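Side-chain contacts in fructosyl amine: oxygen oxidoreductase (Aspergillus fumigatus, PDB 3DJE), which oxidatively deglycates fructosyl amino acids (Amadori products) with the help of bound FAD, as a flavoenzyme related to sarcosine oxidases: residues T189-N194 with G199-D204; S20-L25 with M174-V179; A155-A160 with I254-N259. All blocks are in the same frame, centred on the assembly; numbering follows the deposited sequence. Where two conformers were deposited one is given.

The three contacts sample the enzyme from its outer edge to its substrate pocket. Contact 1 is in a beta hairpin, its centre about 27 Å from the chain centre, yet the side chain of Ala200 comes within about 8 Å of the FAD. Contact 2 packs the helix of the dinucleotide-binding unit against strand 177-180, which is followed in the chain by strand 187-193 of contact 1; the nearest atoms of the two contacts are about 6 Å apart. Contact 3 lies across the chain centre from contact 1, their centres about 40 Å apart. The side chain of Trp157 is about 7 Å from FAD, and that of Val256 about 8 Å from the bound substrate analogue.

Contact 1: T189-N194 with G199-D204; sequences TLIFEN and GAVTAD. Unlike the reference sequence in segment 199-204: Ala203 (reference Gly).
Thr189 and Val201 are paired across a beta hairpin of strands 187-193 and 196-202, the first two strands of a three-stranded antiparallel sheet. Two backbone bonds hold these segments together. Val201 N donates to Thr189 O at 2.9 Å, nearly straight at hydrogen (172°), which makes Thr189 and Val201 a hydrogen-bonded pair. Ile191 N reaches Gly199 O, also at 2.9 Å, but approaches from above the carbonyl plane. Leu190 and Ala200, between these bonds, form the non-hydrogen-bonded pair, and their CA atoms come within 4.1 Å.

The apolar contacts divide between the two faces of the sheet. On one, Thr189 and Val201 lie side by side, with Thr189 CG2 4.0 Å from Val201 CB; Ile191 joins them, its CG1 3.9 Å from Val201 CG2. Beta-branched residues suit this place because they accept extended backbones and offer methyls to their neighbours. On the other face Leu190 CD2 approaches Ala200 CB more loosely, and the small alanine also touches Val187, an FAD-binding residue.

Gly199 has a phi of 140°, a backbone setting open to glycine, and Ile191 lays CD1 over the adjoining peptide, 3.6 Å from Ala200 N. The hydroxyl of Thr189, its OG1 anti to the backbone N (chi1 -174°), reaches forward along its own strand and donates, in the carbonyl plane, to a lone pair of Leu190 O at 2.8 Å.

Contact 2: S20-L25 with M174-V179; sequences STALHL and MGVKFV
Ala22 and Val176 make the close part of this buried contact. Ala22 points its methyl at segment 174-179, where Val176, just before the strand, meets it with both branches: CG1 lies 4.1 Å from Ala22 CB, while CG2 comes to 3.7 Å from Ala22 O. CG1 is anti to the backbone N of Val176 (chi1 175°), a setting that spreads the two methyls over the side and the carbonyl of one helical residue. The ring of Phe178 adds its far end, with CZ 4.3 Å from Ala22 CB in an oblique approach. No hydrogen bond crosses the contact, and its fit depends on apolar shape.

This is the layering of a Rossmann-type fold. Helix 16-27, whose first turn carries the end of the probable GxGxxG motif at the FAD, lies over parallel strands 33-37 and 177-180, and Val35 touches both Ala22 and Val176. A small residue suits Ala22 because it lets the helix sit close to the sheet. Helix 160-173 contributes Ala171, which meets both Val176 and Phe178.

Packing is looser toward the start of segment 174-179. Met174, a selenomethionine, is exposed, and its SE stays 4.6 Å from Leu23 CD1. Next to it, exposed Gly175 takes a positive phi of 114° and ends helix 160-173 in a Schellman motif.

Contact 3: A155-A160 with I254-N259; sequences AGWAHA and IPVIFN
Trp157 meets Val256 where two buried strands from different sheets pass each other, without a hydrogen bond between them. Its CB points toward segment 254-259 and lies 4.1 Å from Val256 CG2. From there CG stands between the backbone N and the carbonyl carbon (chi1 65°), and this setting keeps the near side of the indole beside the valine: CD1 also lies 4.1 Å from the same CG2 methyl. The valine comes at the indole aslant, by way of CG2 alone. Farther along, NE1 turns to another partner and is hydrogen-bonded to the carboxylate oxygen OE2 of Glu267, while the indole stacks on the ring of His92. Tryptophan suits this place because it combines a broad apolar surface with one N-H that can be satisfied inside the protein.

The CG2 of Val256 lies against the Gly156-Trp157 stretch of strand, 3.9 Å from Gly156 O, so one methyl touches both the backbone oxygen and the base of the indole. Being compact and beta-branched, valine fits an extended strand while presenting this methyl to strand 156-158. The same side chain touches Leu96 and also Val54, a residue of both the FAD site and the substrate-analogue pocket.

Strand 156-158 is the middle strand of a small antiparallel sheet, between 53-55 and 91-92, whereas strand 256-259 belongs to a larger mixed sheet. The contact therefore joins two sheets near the active site. Two residues beyond Val256, Phe258 touches the bound substrate analogue and stacks with Phe264 of the same pocket. Only van der Waals contacts join these segments, so the contact itself imposes little directionality; each strand is held by the backbone bonds of its own sheet, and the indole N-H is satisfied separately by Glu267.

Contact 1: T189-N194 with G199-D204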
ATOM      1  N   THR A 189      23.309   2.675   5.924  1.00 10.01           N
ATOM      2  CA  THR A 189      23.189   2.234   7.318  1.00  9.80           C
ATOM      3  C   THR A 189      22.641   3.362   8.163  1.00  9.39           C
ATOM      4  O   THR A 189      22.817   4.522   7.830  1.00  9.08           O
ATOM      5  CB  THR A 189      24.555   1.784   7.912  1.00 10.70           C
ATOM      6  OG1 THR A 189      24.350   1.228   9.220  1.00  9.76           O
ATOM      7  CG2 THR A 189      25.551   2.945   7.986  1.00 10.27           C
ATOM      8  N   LEU A 190      21.941   3.009   9.238  1.00  8.56           N
ATOM      9  CA  LEU A 190      21.687   3.999  10.279  1.00  9.28           C
ATOM     10  C   LEU A 190      22.989   4.195  11.065  1.00 10.41           C
ATOM     11  O   LEU A 190      23.909   3.351  11.001  1.00 10.57           O
ATOM     12  CB  LEU A 190      20.552   3.519  11.207  1.00  9.30           C
ATOM     13  CG  LEU A 190      19.208   3.246  10.508  1.00  9.51           C
ATOM     14  CD1 LEU A 190      18.192   2.681  11.507  1.00 11.26           C
ATOM     15  CD2 LEU A 190      18.666   4.513   9.834  1.00 11.77           C
ATOM     16  N   ILE A 191      23.070   5.316  11.772  1.00  9.25           N
ATOM     17  CA  ILE A 191      24.211   5.607  12.641  1.00 10.62           C
ATOM     18  C   ILE A 191      23.928   5.058  14.031  1.00 10.62           C
ATOM     19  O   ILE A 191      23.066   5.574  14.720  1.00 11.46           O
ATOM     20  CB  ILE A 191      24.494   7.123  12.746  1.00 10.08           C
ATOM     21  CG1 ILE A 191      24.832   7.711  11.367  1.00 11.83           C
ATOM     22  CG2 ILE A 191      25.646   7.403  13.739  1.00 11.50           C
ATOM     23  CD1 ILE A 191      24.832   9.250  11.360  1.00 12.79           C
ATOM     24  N   PHE A 192      24.668   4.023  14.439  1.00 11.26           N
ATOM     25  CA  PHE A 192      24.477   3.411  15.769  1.00 11.68           C
ATOM     26  C   PHE A 192      25.592   3.860  16.697  1.00 12.23           C
ATOM     27  O   PHE A 192      26.766   3.549  16.473  1.00 11.98           O
ATOM     28  CB  PHE A 192      24.442   1.884  15.679  1.00 12.58           C
ATOM     29  CG  PHE A 192      23.195   1.337  15.020  1.00 15.86           C
ATOM     30  CD1 PHE A 192      22.067   1.036  15.775  1.00 18.85           C
ATOM     31  CD2 PHE A 192      23.158   1.113  13.641  1.00 17.02           C
ATOM     32  CE1 PHE A 192      20.913   0.517  15.165  1.00 20.80           C
ATOM     33  CE2 PHE A 192      22.011   0.595  13.026  1.00 18.77           C
ATOM     34  CZ  PHE A 192      20.898   0.298  13.789  1.00 17.73           C
ATOM     35  N   GLU A 193      25.219   4.619  17.717  1.00 12.21           N
ATOM     36  CA  GLU A 193      26.204   5.223  18.618  1.00 13.55           C
ATOM     37  C   GLU A 193      25.646   5.201  20.023  1.00 12.90           C
ATOM     38  O   GLU A 193      24.543   5.724  20.270  1.00 12.53           O
ATOM     39  CB  GLU A 193      26.464   6.668  18.180  1.00 13.27           C
ATOM     40  CG  GLU A 193      27.422   7.501  19.029  1.00 16.25           C
ATOM     41  CD  GLU A 193      27.340   8.982  18.643  1.00 16.38           C
ATOM     42  OE1 GLU A 193      26.844   9.788  19.464  1.00 22.18           O
ATOM     43  OE2 GLU A 193      27.714   9.338  17.505  1.00 20.05           O
ATOM     44  N   ASN A 194      26.388   4.572  20.936  1.00 13.59           N
ATOM     45  CA  ASN A 194      25.986   4.525  22.349  1.00 14.53           C
ATOM     46  C   ASN A 194      24.531   4.058  22.565  1.00 14.70           C
ATOM     47  O   ASN A 194      23.747   4.687  23.291  1.00 15.37           O
ATOM     48  CB  ASN A 194      26.263   5.880  23.012  1.00 15.51           C
ATOM     49  CG  ASN A 194      27.748   6.194  23.090  1.00 17.03           C
ATOM     50  OD1 ASN A 194      28.562   5.309  23.364  1.00 19.94           O
ATOM     51  ND2 ASN A 194      28.111   7.455  22.838  1.00 18.76           N
ATOM     52  N   GLY A 199      21.080   9.054  13.302  1.00 10.72           N
ATOM     53  CA  GLY A 199      20.854   9.507  11.916  1.00  9.96           C
ATOM     54  C   GLY A 199      21.161   8.391  10.939  1.00  9.74           C
ATOM     55  O   GLY A 199      20.965   7.205  11.251  1.00  9.91           O
ATOM     56  N   ALA A 200      21.642   8.768   9.755  1.00 10.20           N
ATOM     57  CA  ALA A 200      21.906   7.798   8.678  1.00  9.43           C
ATOM     58  C   ALA A 200      23.104   8.190   7.837  1.00  9.91           C
ATOM     59  O   ALA A 200      23.494   9.357   7.793  1.00 10.21           O
ATOM     60  CB  ALA A 200      20.690   7.674   7.764  1.00 10.09           C
ATOM     61  N   VAL A 201      23.662   7.203   7.151  1.00  8.84           N
ATOM     62  CA  VAL A 201      24.725   7.466   6.172  1.00  9.86           C
ATOM     63  C   VAL A 201      24.192   7.076   4.803  1.00  9.32           C
ATOM     64  O   VAL A 201      23.620   5.989   4.655  1.00  9.72           O
ATOM     65  CB  VAL A 201      25.983   6.640   6.471  1.00 10.37           C
ATOM     66  CG1 VAL A 201      27.094   6.964   5.467  1.00 11.71           C
ATOM     67  CG2 VAL A 201      26.465   6.883   7.902  1.00 10.74           C
ATOM     68  N   THR A 202      24.400   7.945   3.807  1.00  9.81           N
ATOM     69  CA  THR A 202      23.969   7.645   2.432  1.00 10.36           C
ATOM     70  C   THR A 202      25.127   7.108   1.581  1.00 10.67           C
ATOM     71  O   THR A 202      26.295   7.235   1.975  1.00 10.95           O
ATOM     72  CB  THR A 202      23.283   8.849   1.757  1.00 11.28           C
ATOM     73  OG1 THR A 202      24.090  10.019   1.930  1.00 12.11           O
ATOM     74  CG2 THR A 202      21.916   9.103   2.409  1.00 11.61           C
ATOM     75  N   ALA A 203      24.793   6.514   0.436  1.00 11.21           N
ATOM     76  CA  ALA A 203      25.768   5.807  -0.406  1.00 11.44           C
ATOM     77  C   ALA A 203      26.841   6.711  -1.019  1.00 12.09           C
ATOM     78  O   ALA A 203      27.866   6.197  -1.507  1.00 13.09           O
ATOM     79  CB  ALA A 203      25.054   5.057  -1.509  1.00 11.65           C
ATOM     80  N   ASP A 204      26.582   8.023  -1.058  1.00 12.71           N
ATOM     81  CA  ASP A 204      27.598   9.018  -1.463  1.00 13.70           C
ATOM     82  C   ASP A 204      28.617   9.305  -0.354  1.00 13.98           C
ATOM     83  O   ASP A 204      29.512  10.151  -0.514  1.00 14.18           O
ATOM     84  CB  ASP A 204      26.950  10.331  -1.933  1.00 14.31           C
ATOM     85  CG  ASP A 204      26.118  10.998  -0.864  1.00 16.32           C
ATOM     86  OD1 ASP A 204      25.825  10.335   0.171  1.00 17.91           O
ATOM     87  OD2 ASP A 204      25.755  12.198  -1.040  1.00 18.50           O
TER

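Contact 2: S20-L25 with M174-V179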
ATOM      1  N   SER A  20       3.834  11.379   4.103  1.00  8.90           N
ATOM      2  CA  SER A  20       2.783  11.800   5.048  1.00  9.04           C
ATOM      3  C   SER A  20       3.414  12.420   6.306  1.00  8.94           C
ATOM      4  O   SER A  20       2.981  13.488   6.812  1.00  8.91           O
ATOM      5  CB  SER A  20       1.907  10.621   5.463  1.00  9.75           C
ATOM      6  OG  SER A  20       0.738  11.117   6.094  1.00 10.05           O
ATOM      7  N   THR A  21       4.447  11.746   6.809  1.00  8.76           N
ATOM      8  CA  THR A  21       5.160  12.216   7.984  1.00  8.90           C
ATOM      9  C   THR A  21       5.808  13.585   7.730  1.00  8.78           C
ATOM     10  O   THR A  21       5.699  14.493   8.564  1.00  9.44           O
ATOM     11  CB  THR A  21       6.179  11.173   8.466  1.00  8.96           C
ATOM     12  OG1 THR A  21       5.495   9.947   8.757  1.00 10.52           O
ATOM     13  CG2 THR A  21       6.838  11.646   9.756  1.00  8.79           C
ATOM     14  N   ALA A  22       6.467  13.735   6.577  1.00  8.29           N
ATOM     15  CA  ALA A  22       7.095  15.009   6.210  1.00  9.02           C
ATOM     16  C   ALA A  22       6.074  16.146   6.185  1.00  9.28           C
ATOM     17  O   ALA A  22       6.304  17.226   6.745  1.00  9.92           O
ATOM     18  CB  ALA A  22       7.798  14.878   4.869  1.00  9.28           C
ATOM     19  N   LEU A  23       4.930  15.876   5.559  1.00  9.09           N
ATOM     20  CA  LEU A  23       3.848  16.850   5.452  1.00  9.54           C
ATOM     21  C   LEU A  23       3.343  17.260   6.820  1.00  9.63           C
ATOM     22  O   LEU A  23       3.199  18.465   7.103  1.00 10.20           O
ATOM     23  CB  LEU A  23       2.707  16.277   4.608  1.00  9.49           C
ATOM     24  CG  LEU A  23       1.490  17.201   4.481  1.00 10.06           C
ATOM     25  CD1 LEU A  23       1.869  18.506   3.758  1.00 14.09           C
ATOM     26  CD2 LEU A  23       0.345  16.458   3.769  1.00 11.07           C
ATOM     27  N   HIS A  24       3.077  16.269   7.676  1.00  9.49           N
ATOM     28  CA  HIS A  24       2.534  16.569   8.996  1.00 10.26           C
ATOM     29  C   HIS A  24       3.536  17.228   9.926  1.00  9.94           C
ATOM     30  O   HIS A  24       3.156  18.107  10.702  1.00 10.52           O
ATOM     31  CB  HIS A  24       1.829  15.360   9.586  1.00 10.97           C
ATOM     32  CG  HIS A  24       0.531  15.081   8.908  1.00 11.54           C
ATOM     33  ND1 HIS A  24      -0.582  15.873   9.098  1.00 14.31           N
ATOM     34  CD2 HIS A  24       0.176  14.139   8.000  1.00 10.34           C
ATOM     35  CE1 HIS A  24      -1.580  15.407   8.363  1.00 13.76           C
ATOM     36  NE2 HIS A  24      -1.142  14.362   7.682  1.00 11.97           N
ATOM     37  N   LEU A  25       4.815  16.887   9.800  1.00  9.54           N
ATOM     38  CA  LEU A  25       5.833  17.614  10.568  1.00  9.69           C
ATOM     39  C   LEU A  25       5.806  19.085  10.165  1.00  9.85           C
ATOM     40  O   LEU A  25       5.820  19.973  11.037  1.00 10.65           O
ATOM     41  CB  LEU A  25       7.235  17.043  10.332  1.00  9.67           C
ATOM     42  CG  LEU A  25       7.548  15.740  11.064  1.00  9.01           C
ATOM     43  CD1 LEU A  25       8.825  15.114  10.494  1.00 11.09           C
ATOM     44  CD2 LEU A  25       7.685  15.898  12.586  1.00  9.93           C
HETATM   45  N   MSE A 174       6.811  24.034   2.205  1.00 15.64           N
HETATM   46  CA  MSE A 174       6.799  24.398   3.616  1.00 19.66           C
HETATM   47  C   MSE A 174       8.148  24.215   4.302  1.00 16.98           C
HETATM   48  O   MSE A 174       8.264  24.403   5.513  1.00 17.55           O
HETATM   49  CB  MSE A 174       5.715  23.629   4.354  1.00 18.92           C
HETATM   50  CG  MSE A 174       4.339  23.956   3.828  1.00 21.90           C
HETATM   51 SE   MSE A 174       3.086  22.859   4.767  1.00 35.19          SE
HETATM   52  CE  MSE A 174       3.050  23.821   6.451  1.00 31.66           C
ATOM     53  N   GLY A 175       9.159  23.837   3.528  1.00 14.95           N
ATOM     54  CA  GLY A 175      10.536  23.860   4.007  1.00 14.38           C
ATOM     55  C   GLY A 175      11.237  22.523   4.149  1.00 13.80           C
ATOM     56  O   GLY A 175      12.430  22.475   4.475  1.00 14.25           O
ATOM     57  N   VAL A 176      10.516  21.430   3.898  1.00 12.76           N
ATOM     58  CA  VAL A 176      11.134  20.104   4.000  1.00 11.99           C
ATOM     59  C   VAL A 176      12.139  19.906   2.856  1.00 12.10           C
ATOM     60  O   VAL A 176      11.863  20.241   1.687  1.00 12.23           O
ATOM     61  CB  VAL A 176      10.074  18.973   4.017  1.00 11.33           C
ATOM     62  CG1 VAL A 176      10.745  17.573   4.000  1.00 10.97           C
ATOM     63  CG2 VAL A 176       9.137  19.121   5.226  1.00 11.49           C
ATOM     64  N   LYS A 177      13.306  19.387   3.225  0.50 12.24           N
ATOM     65  CA  LYS A 177      14.388  19.088   2.294  0.50 12.33           C
ATOM     66  C   LYS A 177      14.215  17.657   1.801  0.50 12.39           C
ATOM     67  O   LYS A 177      14.173  16.728   2.600  0.50 12.49           O
ATOM     68  CB  LYS A 177      15.731  19.237   3.012  0.50 12.69           C
ATOM     69  CG  LYS A 177      15.988  20.646   3.551  0.50 14.55           C
ATOM     70  CD  LYS A 177      16.916  20.641   4.772  0.50 15.14           C
ATOM     71  CE  LYS A 177      16.154  20.503   6.095  0.50 15.37           C
ATOM     72  NZ  LYS A 177      14.955  21.389   6.204  0.50 15.56           N
ATOM     73  N   PHE A 178      14.093  17.484   0.488  1.00 12.45           N
ATOM     74  CA  PHE A 178      14.079  16.138  -0.089  1.00 12.76           C
ATOM     75  C   PHE A 178      15.388  15.889  -0.795  1.00 13.19           C
ATOM     76  O   PHE A 178      15.729  16.611  -1.739  1.00 14.47           O
ATOM     77  CB  PHE A 178      12.923  15.939  -1.084  1.00 12.65           C
ATOM     78  CG  PHE A 178      11.582  15.771  -0.430  1.00 12.18           C
ATOM     79  CD1 PHE A 178      10.981  14.512  -0.338  1.00 12.33           C
ATOM     80  CD2 PHE A 178      10.916  16.868   0.097  1.00 12.11           C
ATOM     81  CE1 PHE A 178       9.723  14.356   0.276  1.00 13.43           C
ATOM     82  CE2 PHE A 178       9.666  16.729   0.712  1.00 13.20           C
ATOM     83  CZ  PHE A 178       9.067  15.471   0.806  1.00 13.54           C
ATOM     84  N   VAL A 179      16.103  14.862  -0.346  1.00 12.41           N
ATOM     85  CA  VAL A 179      17.359  14.454  -0.970  1.00 13.08           C
ATOM     86  C   VAL A 179      17.118  13.086  -1.603  1.00 13.13           C
ATOM     87  O   VAL A 179      17.041  12.072  -0.906  1.00 13.04           O
ATOM     88  CB  VAL A 179      18.529  14.405   0.046  1.00 13.05           C
ATOM     89  CG1 VAL A 179      19.825  13.976  -0.653  1.00 14.90           C
ATOM     90  CG2 VAL A 179      18.688  15.766   0.751  1.00 14.91           C
TER

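Contact 3: A155-A160 with I254-N259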
ATOM      1  N   ALA A 155     -17.087   5.126  -1.008  1.00 13.83           N
ATOM      2  CA  ALA A 155     -15.904   4.308  -1.312  1.00 13.24           C
ATOM      3  C   ALA A 155     -15.549   4.563  -2.756  1.00 12.71           C
ATOM      4  O   ALA A 155     -16.403   4.936  -3.566  1.00 12.89           O
ATOM      5  CB  ALA A 155     -16.203   2.840  -1.115  1.00 13.10           C
ATOM      6  N   GLY A 156     -14.294   4.338  -3.102  1.00 12.25           N
ATOM      7  CA  GLY A 156     -13.887   4.614  -4.461  1.00 11.43           C
ATOM      8  C   GLY A 156     -12.408   4.419  -4.610  1.00 11.15           C
ATOM      9  O   GLY A 156     -11.841   3.439  -4.110  1.00 10.95           O
ATOM     10  N   TRP A 157     -11.792   5.335  -5.348  1.00  9.98           N
ATOM     11  CA  TRP A 157     -10.363   5.241  -5.588  1.00 10.18           C
ATOM     12  C   TRP A 157      -9.677   6.599  -5.555  1.00 10.20           C
ATOM     13  O   TRP A 157     -10.323   7.635  -5.721  1.00 10.22           O
ATOM     14  CB  TRP A 157     -10.100   4.521  -6.916  1.00 10.29           C
ATOM     15  CG  TRP A 157     -10.590   5.259  -8.129  1.00  9.71           C
ATOM     16  CD1 TRP A 157     -11.845   5.189  -8.699  1.00 10.32           C
ATOM     17  CD2 TRP A 157      -9.834   6.172  -8.932  1.00  9.84           C
ATOM     18  NE1 TRP A 157     -11.895   6.005  -9.822  1.00 11.38           N
ATOM     19  CE2 TRP A 157     -10.673   6.604  -9.989  1.00 11.04           C
ATOM     20  CE3 TRP A 157      -8.512   6.644  -8.881  1.00 11.32           C
ATOM     21  CZ2 TRP A 157     -10.243   7.530 -10.964  1.00 10.52           C
ATOM     22  CZ3 TRP A 157      -8.081   7.546  -9.866  1.00 10.18           C
ATOM     23  CH2 TRP A 157      -8.943   7.972 -10.889  1.00 11.82           C
ATOM     24  N   ALA A 158      -8.366   6.589  -5.294  1.00  9.51           N
ATOM     25  CA  ALA A 158      -7.560   7.822  -5.345  1.00  9.72           C
ATOM     26  C   ALA A 158      -6.474   7.699  -6.377  1.00 10.00           C
ATOM     27  O   ALA A 158      -5.929   6.607  -6.567  1.00 10.27           O
ATOM     28  CB  ALA A 158      -6.920   8.108  -4.001  1.00  9.79           C
ATOM     29  N   HIS A 159      -6.154   8.814  -7.033  1.00  9.59           N
ATOM     30  CA  HIS A 159      -4.972   8.848  -7.888  1.00  9.80           C
ATOM     31  C   HIS A 159      -3.727   8.891  -7.030  1.00  9.40           C
ATOM     32  O   HIS A 159      -3.285   9.967  -6.600  1.00  9.29           O
ATOM     33  CB  HIS A 159      -5.001   9.994  -8.894  1.00  9.82           C
ATOM     34  CG  HIS A 159      -4.035   9.790 -10.012  1.00 10.70           C
ATOM     35  ND1 HIS A 159      -2.683   9.627  -9.799  1.00  9.88           N
ATOM     36  CD2 HIS A 159      -4.231   9.626 -11.343  1.00 10.15           C
ATOM     37  CE1 HIS A 159      -2.081   9.421 -10.959  1.00 11.74           C
ATOM     38  NE2 HIS A 159      -3.000   9.410 -11.913  1.00 12.67           N
ATOM     39  N   ALA A 160      -3.183   7.708  -6.756  1.00  9.41           N
ATOM     40  CA  ALA A 160      -2.149   7.571  -5.724  1.00  9.35           C
ATOM     41  C   ALA A 160      -0.883   8.370  -6.022  1.00 10.06           C
ATOM     42  O   ALA A 160      -0.402   9.148  -5.171  1.00  9.64           O
ATOM     43  CB  ALA A 160      -1.816   6.074  -5.467  1.00  9.94           C
ATOM     44  N   ILE A 254     -16.900   4.013 -13.994  1.00 16.31           N
ATOM     45  CA  ILE A 254     -17.356   2.727 -13.467  1.00 16.08           C
ATOM     46  C   ILE A 254     -16.848   2.555 -12.031  1.00 14.87           C
ATOM     47  O   ILE A 254     -15.798   3.102 -11.670  1.00 15.15           O
ATOM     48  CB  ILE A 254     -16.931   1.507 -14.342  1.00 15.62           C
ATOM     49  CG1 ILE A 254     -15.407   1.411 -14.471  1.00 16.81           C
ATOM     50  CG2 ILE A 254     -17.640   1.536 -15.716  1.00 16.32           C
ATOM     51  CD1 ILE A 254     -14.906   0.083 -15.054  1.00 16.75           C
ATOM     52  N   PRO A 255     -17.594   1.810 -11.203  1.00 14.57           N
ATOM     53  CA  PRO A 255     -17.105   1.582  -9.847  1.00 13.90           C
ATOM     54  C   PRO A 255     -15.886   0.671  -9.843  1.00 13.25           C
ATOM     55  O   PRO A 255     -15.624  -0.011 -10.833  1.00 13.45           O
ATOM     56  CB  PRO A 255     -18.285   0.890  -9.155  1.00 14.43           C
ATOM     57  CG  PRO A 255     -19.050   0.243 -10.261  1.00 14.50           C
ATOM     58  CD  PRO A 255     -18.904   1.172 -11.444  1.00 14.54           C
ATOM     59  N   VAL A 256     -15.142   0.673  -8.742  1.00 12.57           N
ATOM     60  CA  VAL A 256     -14.066  -0.305  -8.565  1.00 12.40           C
ATOM     61  C   VAL A 256     -14.719  -1.675  -8.456  1.00 12.15           C
ATOM     62  O   VAL A 256     -15.665  -1.853  -7.691  1.00 12.14           O
ATOM     63  CB  VAL A 256     -13.268  -0.019  -7.290  1.00 12.49           C
ATOM     64  CG1 VAL A 256     -12.173  -1.059  -7.100  1.00 12.18           C
ATOM     65  CG2 VAL A 256     -12.682   1.399  -7.356  1.00 13.67           C
ATOM     66  N   ILE A 257     -14.213  -2.630  -9.235  1.00 11.96           N
ATOM     67  CA  ILE A 257     -14.727  -4.009  -9.240  1.00 12.63           C
ATOM     68  C   ILE A 257     -13.687  -4.890  -8.550  1.00 12.25           C
ATOM     69  O   ILE A 257     -12.564  -4.990  -9.025  1.00 11.97           O
ATOM     70  CB  ILE A 257     -14.979  -4.498 -10.686  1.00 12.66           C
ATOM     71  CG1 ILE A 257     -15.982  -3.580 -11.398  1.00 13.53           C
ATOM     72  CG2 ILE A 257     -15.410  -5.976 -10.696  1.00 13.84           C
ATOM     73  CD1 ILE A 257     -17.367  -3.532 -10.771  1.00 13.71           C
ATOM     74  N   PHE A 258     -14.061  -5.523  -7.438  1.00 12.69           N
ATOM     75  CA  PHE A 258     -13.091  -6.202  -6.580  1.00 13.01           C
ATOM     76  C   PHE A 258     -13.650  -7.547  -6.127  1.00 13.12           C
ATOM     77  O   PHE A 258     -14.739  -7.608  -5.568  1.00 13.19           O
ATOM     78  CB  PHE A 258     -12.812  -5.287  -5.382  1.00 13.33           C
ATOM     79  CG  PHE A 258     -11.493  -5.528  -4.664  1.00 14.87           C
ATOM     80  CD1 PHE A 258     -10.589  -4.474  -4.500  1.00 16.39           C
ATOM     81  CD2 PHE A 258     -11.183  -6.758  -4.087  1.00 15.47           C
ATOM     82  CE1 PHE A 258      -9.377  -4.644  -3.804  1.00 16.87           C
ATOM     83  CE2 PHE A 258      -9.959  -6.945  -3.393  1.00 15.14           C
ATOM     84  CZ  PHE A 258      -9.060  -5.878  -3.252  1.00 16.39           C
ATOM     85  N   ASN A 259     -12.933  -8.626  -6.427  1.00 13.02           N
ATOM     86  CA  ASN A 259     -13.264  -9.942  -5.880  1.00 12.97           C
ATOM     87  C   ASN A 259     -12.027 -10.432  -5.157  1.00 12.87           C
ATOM     88  O   ASN A 259     -10.945 -10.532  -5.751  1.00 13.32           O
ATOM     89  CB  ASN A 259     -13.692 -10.917  -6.985  1.00 12.84           C
ATOM     90  CG  ASN A 259     -14.075 -12.293  -6.445  1.00 13.74           C
ATOM     91  OD1 ASN A 259     -13.275 -12.963  -5.800  1.00 15.59           O
ATOM     92  ND2 ASN A 259     -15.297 -12.732  -6.749  1.00 14.95           N
TER